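Local coordinates for protein ketosynthase (Streptomyces sp. MSC090213JE08, PDB 6KXD) that probably catalyses the condensation of malonyl-ACP with a growing acyl chain in a highly reducing type II polyketide synthase, at residues A[313-327]-A[370-383]. Residues are numbered along the deposited sequence; the frame is centred on the assembly and turned at random.
Sequences SAAIVDVYGDAPPRT and DCPLDVVPNRAVEA
Arg326 lies alongside the carboxylate of Asp374 with its methylenes closer than its charged atoms, and so illustrates how an arginine can serve a contact largely through its carbon chain. Followed outward, its CB sits near Asp374 O and Val376 CG2; CG then comes to 3.2 Å from Asp374 OD2, and CD meets that same oxygen at 3.4 Å and also touches Val376 CG2. A bend at chi3 (-73°) turns the remainder of the chain toward 381-383, where NH1 approaches Val381 CG2 and NH2 stands 4.0 Å from Ala383 CB. NE remains 4.7 Å from Asp374 OD2, too far for a salt bridge, although the opposite charges probably still attract. Cutting the side chain back to an alanine is likely to leave Asp374 without this nearby positive charge and to open a gap beside Val381 and Ala383. The backbones meet at the start of strand 326-328, an edge strand of the mixed sheet of the thiolase-like fold, which pairs in parallel with strand 297-299 and has 373-376 along its other side. Thr327 N donates to Asp374 O at 2.9 Å, a fairly straight bond (163°), and a CA-H...O contact joins Val375 CA to Thr327 O at 3.0 Å, a buried oxygen that has no conventional hydrogen-bond partner. Asp374 OD1 accepts from Val376 N, above the carboxylate plane, closing an Asx turn. Leu373 wedges between helix 306-320 and the strand, against the connecting loop at Pro324: its CD1 touches Thr327 CG2 and Ser313 OG, while CD2 presses on Pro324 CG at a tight 3.5 Å, the two side chains crossing nearly at right angles. Ser313, its OG trans to the backbone N (chi1 178°), buries that hydroxyl without a hydrogen-bond partner, 3.4 Å from Cys371 CA.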
ATOM      1  N   SER A 313      -1.434  -3.349 -25.047  1.00 49.35           N
ATOM      2  CA  SER A 313      -1.898  -2.913 -26.329  1.00 49.06           C
ATOM      3  C   SER A 313      -3.248  -3.581 -26.654  1.00 43.44           C
ATOM      4  O   SER A 313      -4.173  -2.931 -27.090  1.00 47.73           O
ATOM      5  CB  SER A 313      -0.878  -3.246 -27.386  1.00 52.24           C
ATOM      6  OG  SER A 313      -1.381  -2.846 -28.627  1.00 52.91           O
ATOM      7  N   ALA A 314      -3.297  -4.892 -26.441  1.00 45.85           N
ATOM      8  CA  ALA A 314      -4.486  -5.675 -26.738  1.00 47.89           C
ATOM      9  C   ALA A 314      -5.660  -5.137 -25.916  1.00 50.46           C
ATOM     10  O   ALA A 314      -6.758  -5.072 -26.402  1.00 44.94           O
ATOM     11  CB  ALA A 314      -4.232  -7.137 -26.466  1.00 49.09           C
ATOM     12  N   ALA A 315      -5.405  -4.745 -24.649  1.00 45.25           N
ATOM     13  CA  ALA A 315      -6.465  -4.304 -23.784  1.00 46.26           C
ATOM     14  C   ALA A 315      -6.986  -2.956 -24.254  1.00 45.13           C
ATOM     15  O   ALA A 315      -8.200  -2.663 -24.191  1.00 47.39           O
ATOM     16  CB  ALA A 315      -5.957  -4.237 -22.355  1.00 46.44           C
ATOM     17  N   ILE A 316      -6.036  -2.098 -24.641  1.00 46.41           N
ATOM     18  CA  ILE A 316      -6.340  -0.777 -25.133  1.00 46.18           C
ATOM     19  C   ILE A 316      -7.226  -0.913 -26.393  1.00 47.33           C
ATOM     20  O   ILE A 316      -8.256  -0.257 -26.506  1.00 47.23           O
ATOM     21  CB  ILE A 316      -5.050   0.039 -25.382  1.00 49.13           C
ATOM     22  CG1 ILE A 316      -4.421   0.462 -24.049  1.00 49.29           C
ATOM     23  CG2 ILE A 316      -5.341   1.261 -26.250  1.00 48.01           C
ATOM     24  CD1 ILE A 316      -2.988   0.947 -24.150  1.00 48.44           C
ATOM     25  N   VAL A 317      -6.822  -1.796 -27.297  1.00 52.77           N
ATOM     26  CA  VAL A 317      -7.549  -2.003 -28.549  1.00 55.45           C
ATOM     27  C   VAL A 317      -8.923  -2.624 -28.242  1.00 59.45           C
ATOM     28  O   VAL A 317      -9.918  -2.270 -28.878  1.00 61.97           O
ATOM     29  CB  VAL A 317      -6.717  -2.843 -29.538  1.00 60.39           C
ATOM     30  CG1 VAL A 317      -7.544  -3.260 -30.751  1.00 65.20           C
ATOM     31  CG2 VAL A 317      -5.455  -2.122 -29.977  1.00 63.18           C
ATOM     32  N   ASP A 318      -9.007  -3.517 -27.242  1.00 56.03           N
ATOM     33  CA  ASP A 318     -10.303  -4.030 -26.813  1.00 58.49           C
ATOM     34  C   ASP A 318     -11.241  -2.892 -26.436  1.00 57.45           C
ATOM     35  O   ASP A 318     -12.411  -2.925 -26.795  1.00 52.24           O
ATOM     36  CB  ASP A 318     -10.242  -4.938 -25.589  1.00 65.11           C
ATOM     37  CG  ASP A 318      -9.790  -6.345 -25.885  1.00 72.94           C
ATOM     38  OD1 ASP A 318      -9.692  -6.692 -27.082  1.00 70.84           O
ATOM     39  OD2 ASP A 318      -9.532  -7.078 -24.904  1.00 74.50           O
ATOM     40  N   VAL A 319     -10.745  -1.913 -25.669  1.00 48.05           N
ATOM     41  CA  VAL A 319     -11.590  -0.936 -25.117  1.00 48.98           C
ATOM     42  C   VAL A 319     -11.937   0.135 -26.160  1.00 52.03           C
ATOM     43  O   VAL A 319     -13.024   0.684 -26.148  1.00 55.49           O
ATOM     44  CB  VAL A 319     -10.948  -0.289 -23.875  1.00 52.82           C
ATOM     45  CG1 VAL A 319     -11.669   0.985 -23.493  1.00 56.22           C
ATOM     46  CG2 VAL A 319     -10.894  -1.282 -22.720  1.00 55.51           C
ATOM     47  N   TYR A 320     -10.969   0.497 -26.987  1.00 49.63           N
ATOM     48  CA  TYR A 320     -11.092   1.677 -27.818  1.00 61.35           C
ATOM     49  C   TYR A 320     -11.502   1.311 -29.240  1.00 56.56           C
ATOM     50  O   TYR A 320     -11.755   2.201 -30.017  1.00 62.80           O
ATOM     51  CB  TYR A 320      -9.782   2.464 -27.843  1.00 55.41           C
ATOM     52  CG  TYR A 320      -9.574   3.276 -26.594  1.00 59.32           C
ATOM     53  CD1 TYR A 320     -10.049   4.575 -26.513  1.00 62.35           C
ATOM     54  CD2 TYR A 320      -8.960   2.737 -25.472  1.00 61.90           C
ATOM     55  CE1 TYR A 320      -9.898   5.328 -25.363  1.00 66.05           C
ATOM     56  CE2 TYR A 320      -8.790   3.482 -24.321  1.00 54.02           C
ATOM     57  CZ  TYR A 320      -9.264   4.778 -24.263  1.00 57.00           C
ATOM     58  OH  TYR A 320      -9.118   5.546 -23.148  1.00 60.52           O
ATOM     59  N   GLY A 321     -11.540   0.012 -29.538  1.00 57.52           N
ATOM     60  CA  GLY A 321     -11.544  -0.455 -30.918  1.00 69.12           C
ATOM     61  C   GLY A 321     -10.193  -0.228 -31.576  1.00 71.56           C
ATOM     62  O   GLY A 321      -9.192   0.134 -30.925  1.00 70.23           O
ATOM     63  N   ASP A 322     -10.184  -0.376 -32.899  1.00 79.04           N
ATOM     64  CA  ASP A 322      -8.972  -0.575 -33.660  1.00 76.60           C
ATOM     65  C   ASP A 322      -8.346   0.779 -34.046  1.00 73.74           C
ATOM     66  O   ASP A 322      -7.232   0.802 -34.594  1.00 67.14           O
ATOM     67  CB  ASP A 322      -9.271  -1.563 -34.794  1.00 77.15           C
ATOM     68  CG  ASP A 322      -9.708  -2.929 -34.261  1.00 72.85           C
ATOM     69  OD1 ASP A 322      -9.108  -3.399 -33.281  1.00 69.31           O
ATOM     70  OD2 ASP A 322     -10.645  -3.527 -34.833  1.00 74.56           O
ATOM     71  N   ALA A 323      -9.003   1.891 -33.680  1.00 69.31           N
ATOM     72  CA  ALA A 323      -8.393   3.249 -33.689  1.00 70.32           C
ATOM     73  C   ALA A 323      -8.251   3.811 -32.268  1.00 70.05           C
ATOM     74  O   ALA A 323      -8.826   4.850 -31.930  1.00 71.68           O
ATOM     75  CB  ALA A 323      -9.210   4.168 -34.562  1.00 80.15           C
ATOM     76  N   PRO A 324      -7.407   3.205 -31.399  1.00 58.43           N
ATOM     77  CA  PRO A 324      -7.186   3.744 -30.059  1.00 64.79           C
ATOM     78  C   PRO A 324      -6.453   5.083 -30.088  1.00 63.14           C
ATOM     79  O   PRO A 324      -5.839   5.448 -31.087  1.00 59.64           O
ATOM     80  CB  PRO A 324      -6.316   2.665 -29.395  1.00 61.70           C
ATOM     81  CG  PRO A 324      -5.542   2.071 -30.555  1.00 60.97           C
ATOM     82  CD  PRO A 324      -6.558   2.035 -31.680  1.00 56.32           C
ATOM     83  N   PRO A 325      -6.436   5.851 -28.979  1.00 67.18           N
ATOM     84  CA  PRO A 325      -5.703   7.113 -28.956  1.00 59.11           C
ATOM     85  C   PRO A 325      -4.205   6.801 -28.979  1.00 59.96           C
ATOM     86  O   PRO A 325      -3.779   5.631 -28.819  1.00 52.24           O
ATOM     87  CB  PRO A 325      -6.150   7.781 -27.651  1.00 66.31           C
ATOM     88  CG  PRO A 325      -6.487   6.606 -26.757  1.00 69.26           C
ATOM     89  CD  PRO A 325      -7.047   5.533 -27.675  1.00 66.20           C
ATOM     90  N   ARG A 326      -3.415   7.848 -29.203  1.00 54.34           N
ATOM     91  CA  ARG A 326      -1.988   7.748 -29.091  1.00 50.04           C
ATOM     92  C   ARG A 326      -1.651   7.204 -27.702  1.00 50.63           C
ATOM     93  O   ARG A 326      -2.241   7.632 -26.730  1.00 49.36           O
ATOM     94  CB  ARG A 326      -1.336   9.116 -29.303  1.00 54.10           C
ATOM     95  CG  ARG A 326      -1.254   9.500 -30.774  1.00 59.03           C
ATOM     96  CD  ARG A 326      -0.930  10.954 -31.006  1.00 66.80           C
ATOM     97  NE  ARG A 326      -2.047  11.823 -30.692  1.00 70.11           N
ATOM     98  CZ  ARG A 326      -2.078  13.117 -30.991  1.00 79.61           C
ATOM     99  NH1 ARG A 326      -1.082  13.644 -31.684  1.00 74.45           N
ATOM    100  NH2 ARG A 326      -3.091  13.874 -30.597  1.00 78.49           N
ATOM    101  N   THR A 327      -0.703   6.279 -27.658  1.00 50.76           N
ATOM    102  CA  THR A 327      -0.380   5.523 -26.493  1.00 51.81           C
ATOM    103  C   THR A 327       1.139   5.581 -26.328  1.00 47.48           C
ATOM    104  O   THR A 327       1.881   4.982 -27.063  1.00 52.73           O
ATOM    105  CB  THR A 327      -0.945   4.098 -26.604  1.00 45.56           C
ATOM    106  OG1 THR A 327      -2.365   4.197 -26.665  1.00 46.55           O
ATOM    107  CG2 THR A 327      -0.501   3.200 -25.469  1.00 53.87           C
ATOM    108  N   ASP A 370       2.171  -6.284 -33.539  1.00 51.95           N
ATOM    109  CA  ASP A 370       1.112  -6.665 -32.572  1.00 56.63           C
ATOM    110  C   ASP A 370       0.800  -5.526 -31.586  1.00 58.86           C
ATOM    111  O   ASP A 370      -0.179  -5.625 -30.850  1.00 56.52           O
ATOM    112  CB  ASP A 370       1.472  -7.931 -31.790  1.00 54.57           C
ATOM    113  CG  ASP A 370       1.432  -9.183 -32.631  1.00 55.00           C
ATOM    114  OD1 ASP A 370       0.646  -9.218 -33.600  1.00 61.89           O
ATOM    115  OD2 ASP A 370       2.210 -10.093 -32.338  1.00 55.18           O
ATOM    116  N   CYS A 371       1.575  -4.438 -31.588  1.00 51.99           N
ATOM    117  CA  CYS A 371       1.137  -3.226 -30.904  1.00 54.03           C
ATOM    118  C   CYS A 371       0.759  -2.123 -31.897  1.00 54.05           C
ATOM    119  O   CYS A 371       1.467  -1.127 -32.016  1.00 59.07           O
ATOM    120  CB  CYS A 371       2.188  -2.777 -29.895  1.00 55.34           C
ATOM    121  SG  CYS A 371       2.797  -4.166 -28.905  1.00 56.58           S
ATOM    122  N   PRO A 372      -0.409  -2.210 -32.582  1.00 54.69           N
ATOM    123  CA  PRO A 372      -0.751  -1.280 -33.658  1.00 54.87           C
ATOM    124  C   PRO A 372      -1.118   0.102 -33.108  1.00 50.50           C
ATOM    125  O   PRO A 372      -2.225   0.542 -33.234  1.00 51.92           O
ATOM    126  CB  PRO A 372      -1.981  -1.939 -34.312  1.00 55.63           C
ATOM    127  CG  PRO A 372      -2.649  -2.662 -33.149  1.00 52.38           C
ATOM    128  CD  PRO A 372      -1.481  -3.202 -32.352  1.00 52.33           C
ATOM    129  N   LEU A 373      -0.172   0.738 -32.424  1.00 52.58           N
ATOM    130  CA  LEU A 373      -0.446   2.001 -31.771  1.00 54.96           C
ATOM    131  C   LEU A 373       0.464   3.083 -32.328  1.00 53.18           C
ATOM    132  O   LEU A 373       1.607   2.807 -32.667  1.00 56.69           O
ATOM    133  CB  LEU A 373      -0.118   1.872 -30.284  1.00 54.60           C
ATOM    134  CG  LEU A 373      -0.908   0.802 -29.543  1.00 51.15           C
ATOM    135  CD1 LEU A 373      -0.254   0.571 -28.199  1.00 48.25           C
ATOM    136  CD2 LEU A 373      -2.363   1.248 -29.440  1.00 49.27           C
ATOM    137  N   ASP A 374      -0.040   4.315 -32.294  1.00 57.76           N
ATOM    138  CA  ASP A 374       0.831   5.456 -32.445  1.00 55.29           C
ATOM    139  C   ASP A 374       1.427   5.757 -31.070  1.00 52.93           C
ATOM    140  O   ASP A 374       0.721   6.316 -30.200  1.00 54.57           O
ATOM    141  CB  ASP A 374       0.086   6.654 -33.024  1.00 55.04           C
ATOM    142  CG  ASP A 374       0.964   7.899 -33.112  1.00 52.96           C
ATOM    143  OD1 ASP A 374       2.192   7.783 -32.844  1.00 54.73           O
ATOM    144  OD2 ASP A 374       0.421   8.966 -33.438  1.00 72.81           O
ATOM    145  N   VAL A 375       2.709   5.420 -30.900  1.00 51.22           N
ATOM    146  CA  VAL A 375       3.398   5.558 -29.633  1.00 56.18           C
ATOM    147  C   VAL A 375       4.084   6.932 -29.514  1.00 57.00           C
ATOM    148  O   VAL A 375       4.913   7.139 -28.634  1.00 51.94           O
ATOM    149  CB  VAL A 375       4.384   4.398 -29.440  1.00 60.17           C
ATOM    150  CG1 VAL A 375       3.645   3.069 -29.493  1.00 57.65           C
ATOM    151  CG2 VAL A 375       5.531   4.424 -30.448  1.00 65.08           C
ATOM    152  N   VAL A 376       3.744   7.864 -30.404  1.00 58.59           N
ATOM    153  CA  VAL A 376       4.415   9.170 -30.448  1.00 57.00           C
ATOM    154  C   VAL A 376       5.913   8.920 -30.346  1.00 46.56           C
ATOM    155  O   VAL A 376       6.566   9.301 -29.383  1.00 55.52           O
ATOM    156  CB  VAL A 376       3.869  10.078 -29.330  1.00 57.43           C
ATOM    157  CG1 VAL A 376       4.526  11.452 -29.322  1.00 62.39           C
ATOM    158  CG2 VAL A 376       2.356  10.204 -29.423  1.00 59.74           C
ATOM    159  N   PRO A 377       6.531   8.234 -31.333  1.00 55.88           N
ATOM    160  CA  PRO A 377       7.909   7.781 -31.199  1.00 56.18           C
ATOM    161  C   PRO A 377       8.886   8.959 -31.101  1.00 57.87           C
ATOM    162  O   PRO A 377       8.709   9.934 -31.823  1.00 62.95           O
ATOM    163  CB  PRO A 377       8.200   6.972 -32.481  1.00 55.04           C
ATOM    164  CG  PRO A 377       7.129   7.403 -33.483  1.00 56.66           C
ATOM    165  CD  PRO A 377       5.973   7.959 -32.671  1.00 57.89           C
ATOM    166  N   ASN A 378       9.812   8.857 -30.137  1.00 65.13           N
ATOM    167  CA  ASN A 378      11.084   9.582 -30.021  1.00 63.64           C
ATOM    168  C   ASN A 378      10.944  11.096 -29.797  1.00 53.42           C
ATOM    169  O   ASN A 378      11.842  11.677 -29.220  1.00 64.43           O
ATOM    170  CB  ASN A 378      11.964   9.288 -31.226  1.00 63.20           C
ATOM    171  CG  ASN A 378      12.231   7.809 -31.326  1.00 64.34           C
ATOM    172  OD1 ASN A 378      12.577   7.180 -30.329  1.00 57.55           O
ATOM    173  ND2 ASN A 378      12.022   7.245 -32.508  1.00 67.58           N
ATOM    174  N   ARG A 379       9.897  11.748 -30.284  1.00 57.77           N
ATOM    175  CA  ARG A 379       9.792  13.197 -30.095  1.00 55.20           C
ATOM    176  C   ARG A 379       8.410  13.565 -29.577  1.00 53.16           C
ATOM    177  O   ARG A 379       7.395  13.102 -30.075  1.00 55.65           O
ATOM    178  CB  ARG A 379      10.045  14.012 -31.377  1.00 62.82           C
ATOM    179  CG  ARG A 379       9.978  13.224 -32.675  1.00 65.99           C
ATOM    180  CD  ARG A 379      10.242  14.090 -33.897  1.00 78.37           C
ATOM    181  NE  ARG A 379      10.652  13.359 -35.099  1.00 84.76           N
ATOM    182  CZ  ARG A 379      11.804  12.692 -35.274  1.00 93.90           C
ATOM    183  NH1 ARG A 379      12.410  12.067 -34.269  1.00 73.94           N
ATOM    184  NH2 ARG A 379      12.338  12.641 -36.485  1.00 92.91           N
ATOM    185  N   ALA A 380       8.401  14.474 -28.600  1.00 52.94           N
ATOM    186  CA  ALA A 380       7.180  15.055 -28.109  1.00 57.99           C
ATOM    187  C   ALA A 380       6.477  15.746 -29.267  1.00 65.15           C
ATOM    188  O   ALA A 380       7.127  16.263 -30.151  1.00 67.58           O
ATOM    189  CB  ALA A 380       7.448  16.038 -26.996  1.00 53.88           C
ATOM    190  N   VAL A 381       5.148  15.739 -29.229  1.00 60.78           N
ATOM    191  CA  VAL A 381       4.367  16.482 -30.190  1.00 66.64           C
ATOM    192  C   VAL A 381       3.497  17.459 -29.406  1.00 64.13           C
ATOM    193  O   VAL A 381       3.298  17.275 -28.222  1.00 60.96           O
ATOM    194  CB  VAL A 381       3.550  15.552 -31.110  1.00 70.55           C
ATOM    195  CG1 VAL A 381       4.460  14.767 -32.047  1.00 66.46           C
ATOM    196  CG2 VAL A 381       2.654  14.609 -30.323  1.00 72.85           C
ATOM    197  N   GLU A 382       3.084  18.542 -30.067  1.00 60.06           N
ATOM    198  CA  GLU A 382       2.090  19.440 -29.567  1.00 59.30           C
ATOM    199  C   GLU A 382       0.721  18.815 -29.795  1.00 63.64           C
ATOM    200  O   GLU A 382       0.542  18.115 -30.789  1.00 68.83           O
ATOM    201  CB  GLU A 382       2.071  20.744 -30.381  1.00 66.64           C
ATOM    202  CG  GLU A 382       3.166  21.703 -30.034  1.00 68.61           C
ATOM    203  CD  GLU A 382       3.126  23.037 -30.768  1.00 69.34           C
ATOM    204  OE1 GLU A 382       3.923  23.904 -30.403  1.00 61.39           O
ATOM    205  OE2 GLU A 382       2.295  23.210 -31.691  1.00 61.62           O
ATOM    206  N   ALA A 383      -0.242  19.116 -28.920  1.00 59.86           N
ATOM    207  CA  ALA A 383      -1.618  18.709 -29.134  1.00 62.29           C
ATOM    208  C   ALA A 383      -2.517  19.489 -28.184  1.00 55.41           C
ATOM    209  O   ALA A 383      -2.041  20.028 -27.196  1.00 66.11           O
ATOM    210  CB  ALA A 383      -1.776  17.220 -28.925  1.00 64.26           C
TER